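Local coordinates for alpha-L-arabinofuranosidase B (Aspergillus kawachii, PDB 6SXT), which removes terminal non-reducing alpha-L-arabinofuranosyl residues by hydrolysis from arabinoxylan, L-arabinan and related plant polysaccharides, at residues A[107-119]-A[313-325]. Sequence-based numbering, arbitrary orientation. Where two conformers were deposited one is given.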
ATOM      1  N   ALA A 107      -4.992   2.861   7.327  1.00 15.06           N
ATOM      2  CA  ALA A 107      -4.079   3.914   7.792  1.00 15.32           C
ATOM      3  C   ALA A 107      -2.807   3.358   8.420  1.00 15.00           C
ATOM      4  O   ALA A 107      -1.873   4.131   8.628  1.00 14.91           O
ATOM      5  CB  ALA A 107      -4.795   4.742   8.799  1.00 15.87           C
ATOM      6  N   ILE A 108      -2.658   2.041   8.612  1.00 15.09           N
ATOM      7  CA  ILE A 108      -1.563   1.500   9.468  1.00 14.62           C
ATOM      8  C   ILE A 108      -0.752   0.416   8.768  1.00 16.25           C
ATOM      9  O   ILE A 108       0.036  -0.244   9.456  1.00 18.38           O
ATOM     10  CB  ILE A 108      -2.093   1.000  10.829  1.00 15.62           C
ATOM     11  CG1 ILE A 108      -3.137  -0.115  10.731  1.00 15.42           C
ATOM     12  CG2 ILE A 108      -2.624   2.180  11.612  1.00 17.05           C
ATOM     13  CD1 ILE A 108      -3.463  -0.825  11.997  1.00 16.57           C
ATOM     14  N   GLY A 109      -0.896   0.238   7.471  1.00 14.74           N
ATOM     15  CA  GLY A 109      -0.129  -0.812   6.800  1.00 15.09           C
ATOM     16  C   GLY A 109       1.300  -0.427   6.474  1.00 15.29           C
ATOM     17  O   GLY A 109       2.080  -1.309   6.114  1.00 15.21           O
ATOM     18  N   ALA A 110       1.679   0.848   6.585  1.00 13.85           N
ATOM     19  CA  ALA A 110       3.005   1.307   6.140  1.00 14.20           C
ATOM     20  C   ALA A 110       3.624   2.248   7.165  1.00 16.10           C
ATOM     21  O   ALA A 110       3.954   3.394   6.854  1.00 15.80           O
ATOM     22  CB  ALA A 110       2.909   1.943   4.793  1.00 16.43           C
ATOM     23  N   PRO A 111       3.876   1.771   8.378  1.00 15.08           N
ATOM     24  CA  PRO A 111       4.559   2.586   9.376  1.00 14.87           C
ATOM     25  C   PRO A 111       6.012   2.806   8.957  1.00 15.76           C
ATOM     26  O   PRO A 111       6.698   1.885   8.483  1.00 15.87           O
ATOM     27  CB  PRO A 111       4.508   1.772  10.668  1.00 15.80           C
ATOM     28  CG  PRO A 111       4.452   0.317  10.153  1.00 17.22           C
ATOM     29  CD  PRO A 111       3.604   0.398   8.893  1.00 15.52           C
ATOM     30  N   VAL A 112       6.498   4.003   9.197  1.00 14.56           N
ATOM     31  CA  VAL A 112       7.890   4.423   8.968  1.00 14.22           C
ATOM     32  C   VAL A 112       8.300   5.338  10.120  1.00 14.40           C
ATOM     33  O   VAL A 112       7.422   5.784  10.881  1.00 14.90           O
ATOM     34  CB  VAL A 112       8.077   5.132   7.622  1.00 15.32           C
ATOM     35  CG1 VAL A 112       7.852   4.155   6.476  1.00 16.51           C
ATOM     36  CG2 VAL A 112       7.190   6.369   7.550  1.00 16.72           C
ATOM     37  N   THR A 113       9.575   5.682  10.152  1.00 14.66           N
ATOM     38  CA  THR A 113      10.015   6.882  10.846  1.00 14.24           C
ATOM     39  C   THR A 113      10.669   7.786   9.829  1.00 15.35           C
ATOM     40  O   THR A 113      11.316   7.291   8.872  1.00 15.35           O
ATOM     41  CB  THR A 113      10.911   6.643  12.067  1.00 16.42           C
ATOM     42  OG1 THR A 113      12.056   5.878  11.659  1.00 17.16           O
ATOM     43  CG2 THR A 113      10.169   5.955  13.192  1.00 16.97           C
ATOM     44  N   LEU A 114      10.506   9.081  10.022  1.00 14.65           N
ATOM     45  CA  LEU A 114      11.237  10.133   9.270  1.00 15.93           C
ATOM     46  C   LEU A 114      12.126  10.845  10.288  1.00 16.45           C
ATOM     47  O   LEU A 114      11.560  11.446  11.246  1.00 16.22           O
ATOM     48  CB  LEU A 114      10.264  11.101   8.594  1.00 16.41           C
ATOM     49  CG  LEU A 114       9.766  10.698   7.211  1.00 18.52           C
ATOM     50  CD1 LEU A 114       8.886   9.461   7.281  1.00 23.56           C
ATOM     51  CD2 LEU A 114       8.966  11.846   6.612  1.00 21.11           C
ATOM     52  N   ASN A 115      13.424  10.639  10.165  1.00 17.52           N
ATOM     53  CA  ASN A 115      14.432  11.137  11.153  1.00 20.67           C
ATOM     54  C   ASN A 115      13.979  10.819  12.588  1.00 20.39           C
ATOM     55  O   ASN A 115      14.058  11.718  13.489  1.00 20.27           O
ATOM     56  CB  ASN A 115      14.628  12.616  10.989  1.00 23.61           C
ATOM     57  CG  ASN A 115      15.971  13.121  11.538  1.00 27.15           C
ATOM     58  OD1 ASN A 115      16.848  12.350  11.944  1.00 27.82           O
ATOM     59  ND2 ASN A 115      16.071  14.429  11.569  1.00 33.26           N
ATOM     60  N   GLY A 116      13.510   9.614  12.798  1.00 16.58           N
ATOM     61  CA  GLY A 116      13.136   9.061  14.107  1.00 16.85           C
ATOM     62  C   GLY A 116      11.724   9.326  14.576  1.00 15.98           C
ATOM     63  O   GLY A 116      11.378   8.785  15.653  1.00 16.60           O
ATOM     64  N   GLN A 117      10.916  10.083  13.847  1.00 15.21           N
ATOM     65  CA  GLN A 117       9.532  10.408  14.206  1.00 15.86           C
ATOM     66  C   GLN A 117       8.612   9.499  13.388  1.00 15.59           C
ATOM     67  O   GLN A 117       8.753   9.429  12.157  1.00 16.30           O
ATOM     68  CB  GLN A 117       9.323  11.905  13.950  1.00 20.80           C
ATOM     69  CG  GLN A 117       7.984  12.400  14.414  1.00 24.57           C
ATOM     70  CD  GLN A 117       7.848  13.924  14.391  1.00 19.99           C
ATOM     71  OE1 GLN A 117       6.710  14.359  14.236  1.00 30.01           O
ATOM     72  NE2 GLN A 117       8.942  14.661  14.578  1.00 21.01           N
ATOM     73  N   LYS A 118       7.671   8.843  14.051  1.00 15.31           N
ATOM     74  CA  LYS A 118       6.747   7.918  13.376  1.00 15.83           C
ATOM     75  C   LYS A 118       5.839   8.667  12.403  1.00 15.53           C
ATOM     76  O   LYS A 118       5.415   9.808  12.625  1.00 16.33           O
ATOM     77  CB  LYS A 118       5.911   7.127  14.393  1.00 16.91           C
ATOM     78  CG  LYS A 118       5.354   5.836  13.801  1.00 22.79           C
ATOM     79  CD  LYS A 118       4.665   4.966  14.826  1.00 24.09           C
ATOM     80  CE  LYS A 118       4.132   3.731  14.185  1.00 23.76           C
ATOM     81  NZ  LYS A 118       3.556   2.869  15.211  1.00 27.77           N
ATOM     82  N   ALA A 119       5.570   8.015  11.276  1.00 14.23           N
ATOM     83  CA  ALA A 119       4.555   8.457  10.326  1.00 14.62           C
ATOM     84  C   ALA A 119       4.039   7.241   9.592  1.00 13.78           C
ATOM     85  O   ALA A 119       4.596   6.131   9.740  1.00 15.26           O
ATOM     86  CB  ALA A 119       5.125   9.460   9.346  1.00 15.89           C
ATOM     87  N   VAL A 313      16.489  12.223   1.014  1.00 15.35           N
ATOM     88  CA  VAL A 313      17.514  11.525   1.809  1.00 15.58           C
ATOM     89  C   VAL A 313      17.570  12.197   3.196  1.00 16.99           C
ATOM     90  O   VAL A 313      17.620  11.470   4.220  1.00 16.89           O
ATOM     91  CB  VAL A 313      18.879  11.528   1.104  1.00 15.80           C
ATOM     92  CG1 VAL A 313      19.985  11.060   2.033  1.00 17.92           C
ATOM     93  CG2 VAL A 313      18.827  10.633  -0.131  1.00 18.01           C
ATOM     94  N   ALA A 314      17.520  13.497   3.243  1.00 16.39           N
ATOM     95  CA  ALA A 314      17.611  14.197   4.557  1.00 17.29           C
ATOM     96  C   ALA A 314      16.363  13.974   5.397  1.00 17.86           C
ATOM     97  O   ALA A 314      16.438  14.174   6.636  1.00 18.84           O
ATOM     98  CB  ALA A 314      17.883  15.662   4.353  1.00 18.56           C
ATOM     99  N   ALA A 315      15.236  13.615   4.813  1.00 16.52           N
ATOM    100  CA  ALA A 315      14.024  13.249   5.583  1.00 16.82           C
ATOM    101  C   ALA A 315      14.243  11.951   6.354  1.00 16.86           C
ATOM    102  O   ALA A 315      13.477  11.695   7.308  1.00 17.69           O
ATOM    103  CB  ALA A 315      12.816  13.171   4.713  1.00 16.82           C
ATOM    104  N   LYS A 316      15.197  11.116   5.967  1.00 15.40           N
ATOM    105  CA  LYS A 316      15.631   9.910   6.704  1.00 15.85           C
ATOM    106  C   LYS A 316      14.481   8.928   6.950  1.00 16.28           C
ATOM    107  O   LYS A 316      14.124   8.598   8.090  1.00 15.95           O
ATOM    108  CB  LYS A 316      16.342  10.268   8.012  1.00 18.56           C
ATOM    109  CG  LYS A 316      17.687  10.929   7.747  1.00 21.39           C
ATOM    110  CD  LYS A 316      18.354  11.464   9.004  1.00 27.65           C
ATOM    111  CE  LYS A 316      19.749  11.972   8.669  1.00 35.23           C
ATOM    112  NZ  LYS A 316      20.392  12.565   9.867  1.00 47.43           N
ATOM    113  N   TYR A 317      13.966   8.384   5.859  1.00 14.11           N
ATOM    114  CA  TYR A 317      12.995   7.274   5.897  1.00 15.41           C
ATOM    115  C   TYR A 317      13.664   6.009   6.424  1.00 15.49           C
ATOM    116  O   TYR A 317      14.730   5.600   5.916  1.00 16.32           O
ATOM    117  CB  TYR A 317      12.454   6.971   4.498  1.00 15.14           C
ATOM    118  CG  TYR A 317      11.293   7.812   4.022  1.00 14.95           C
ATOM    119  CD1 TYR A 317      11.478   8.985   3.355  1.00 14.56           C
ATOM    120  CD2 TYR A 317       9.992   7.415   4.275  1.00 15.25           C
ATOM    121  CE1 TYR A 317      10.409   9.779   2.941  1.00 15.36           C
ATOM    122  CE2 TYR A 317       8.922   8.204   3.897  1.00 14.41           C
ATOM    123  CZ  TYR A 317       9.117   9.373   3.186  1.00 15.19           C
ATOM    124  OH  TYR A 317       8.032  10.120   2.811  1.00 15.58           O
ATOM    125  N   VAL A 318      13.029   5.406   7.390  1.00 15.27           N
ATOM    126  CA  VAL A 318      13.396   4.110   7.987  1.00 16.05           C
ATOM    127  C   VAL A 318      12.116   3.317   8.199  1.00 15.21           C
ATOM    128  O   VAL A 318      11.073   3.877   8.555  1.00 15.23           O
ATOM    129  CB  VAL A 318      14.190   4.287   9.291  1.00 16.01           C
ATOM    130  CG1 VAL A 318      14.517   2.929   9.920  1.00 17.35           C
ATOM    131  CG2 VAL A 318      15.429   5.132   9.051  1.00 17.03           C
ATOM    132  N   VAL A 319      12.200   2.001   8.030  1.00 15.42           N
ATOM    133  CA  VAL A 319      11.067   1.097   8.315  0.50 15.69           C
ATOM    134  C   VAL A 319      10.607   1.300   9.758  1.00 15.65           C
ATOM    135  O   VAL A 319      11.457   1.403  10.657  1.00 16.54           O
ATOM    136  CB  VAL A 319      11.479  -0.349   8.002  0.50 19.58           C
ATOM    137  CG1 VAL A 319      10.544  -1.338   8.619  0.50 21.80           C
ATOM    138  CG2 VAL A 319      11.554  -0.549   6.496  0.50 20.00           C
ATOM    139  N   GLY A 320       9.298   1.389   9.957  1.00 15.14           N
ATOM    140  CA  GLY A 320       8.678   1.515  11.262  1.00 15.91           C
ATOM    141  C   GLY A 320       8.209   0.168  11.809  1.00 17.81           C
ATOM    142  O   GLY A 320       8.246  -0.837  11.086  1.00 18.66           O
ATOM    143  N   SER A 321       7.788   0.137  13.056  1.00 17.30           N
ATOM    144  CA  SER A 321       7.274  -1.128  13.653  1.00 18.17           C
ATOM    145  C   SER A 321       5.870  -1.426  13.133  1.00 17.64           C
ATOM    146  O   SER A 321       4.960  -0.590  13.257  1.00 18.95           O
ATOM    147  CB  SER A 321       7.282  -1.031  15.149  1.00 21.90           C
ATOM    148  OG  SER A 321       6.704  -2.219  15.685  1.00 22.75           O
ATOM    149  N   LEU A 322       5.665  -2.650  12.667  1.00 17.65           N
ATOM    150  CA  LEU A 322       4.345  -3.166  12.279  1.00 16.76           C
ATOM    151  C   LEU A 322       3.616  -3.854  13.450  1.00 17.87           C
ATOM    152  O   LEU A 322       2.468  -4.247  13.243  1.00 19.09           O
ATOM    153  CB  LEU A 322       4.566  -4.219  11.180  1.00 18.00           C
ATOM    154  CG  LEU A 322       4.767  -3.616   9.791  1.00 17.48           C
ATOM    155  CD1 LEU A 322       5.476  -4.567   8.879  1.00 19.19           C
ATOM    156  CD2 LEU A 322       3.454  -3.148   9.168  1.00 18.68           C
ATOM    157  N   VAL A 323       4.236  -3.987  14.607  1.00 17.50           N
ATOM    158  CA  VAL A 323       3.725  -4.882  15.671  1.00 18.03           C
ATOM    159  C   VAL A 323       3.461  -4.083  16.932  1.00 20.07           C
ATOM    160  O   VAL A 323       4.216  -3.140  17.252  1.00 22.43           O
ATOM    161  CB  VAL A 323       4.733  -6.013  15.911  1.00 19.00           C
ATOM    162  CG1 VAL A 323       4.288  -6.917  17.045  1.00 25.44           C
ATOM    163  CG2 VAL A 323       4.911  -6.792  14.646  1.00 21.95           C
ATOM    164  N   SER A 324       2.383  -4.412  17.600  1.00 17.98           N
ATOM    165  CA  SER A 324       2.110  -3.926  18.961  1.00 19.52           C
ATOM    166  C   SER A 324       1.445  -5.028  19.772  1.00 18.98           C
ATOM    167  O   SER A 324       1.012  -6.046  19.184  1.00 19.10           O
ATOM    168  CB  SER A 324       1.255  -2.672  18.938  1.00 19.55           C
ATOM    169  OG  SER A 324      -0.057  -2.922  18.512  1.00 19.21           O
ATOM    170  N   GLY A 325       1.257  -4.755  21.065  1.00 20.33           N
ATOM    171  CA  GLY A 325       0.591  -5.728  21.943  1.00 21.18           C
ATOM    172  C   GLY A 325       1.549  -6.848  22.352  1.00 21.12           C
ATOM    173  O   GLY A 325       2.755  -6.806  22.131  1.00 21.41           O
TER
HETATM  174  O   HOH W   1      13.881   7.621  10.705  1.00 16.94           O
HETATM  175  O   HOH W   2      12.105   3.301  12.546  1.00 20.29           O
HETATM  176  O   HOH W   3       2.675   0.660  13.623  1.00 30.65           O
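Thr113 and Val318 form the hydrogen-bonded pair of a short antiparallel ladder. The ladder adds strand 317-319 to the beta-hairpin 111-119 in the concanavalin-like sandwich of the catalytic domain. Thr113 N reaches Val318 O at 2.8 Å, and Val318 N returns the bond to Thr113 O at 2.9 Å. Asn115 N to Lys316 O and Gly320 N to Pro111 O continue the pairing.

Leu114 runs along Tyr317 on the same face of the sheet. Leu114 CB lies 3.5 Å from Ala315 O, just before Lys316 leaves helical geometry, and CG stays near the same oxygen. With CG anti to the carbonyl carbon (chi1 -87°), the branches run beside Tyr317. CD1 sits over one face of the Tyr317 ring, 4.0 Å from its centroid, as a CH-pi contact offset toward the rim at CE2. CD2, the other branch, comes within 4.5 Å of Ala315 CB. The buried tyrosine is fixed at its tip, where OH bonds to Glu292 and Thr22.

Beyond the ladder the chain enters the arabinose-binding domain. Leu322 CD2 meets Pro111 CD at 3.6 Å, the two side chains crossing at about a right angle. On the Thr113 side of the sheet, waters join the segments. Thr113 OG1 holds two of them: one donates to Lys316 O, the other to Val319 O at 2.8 Å.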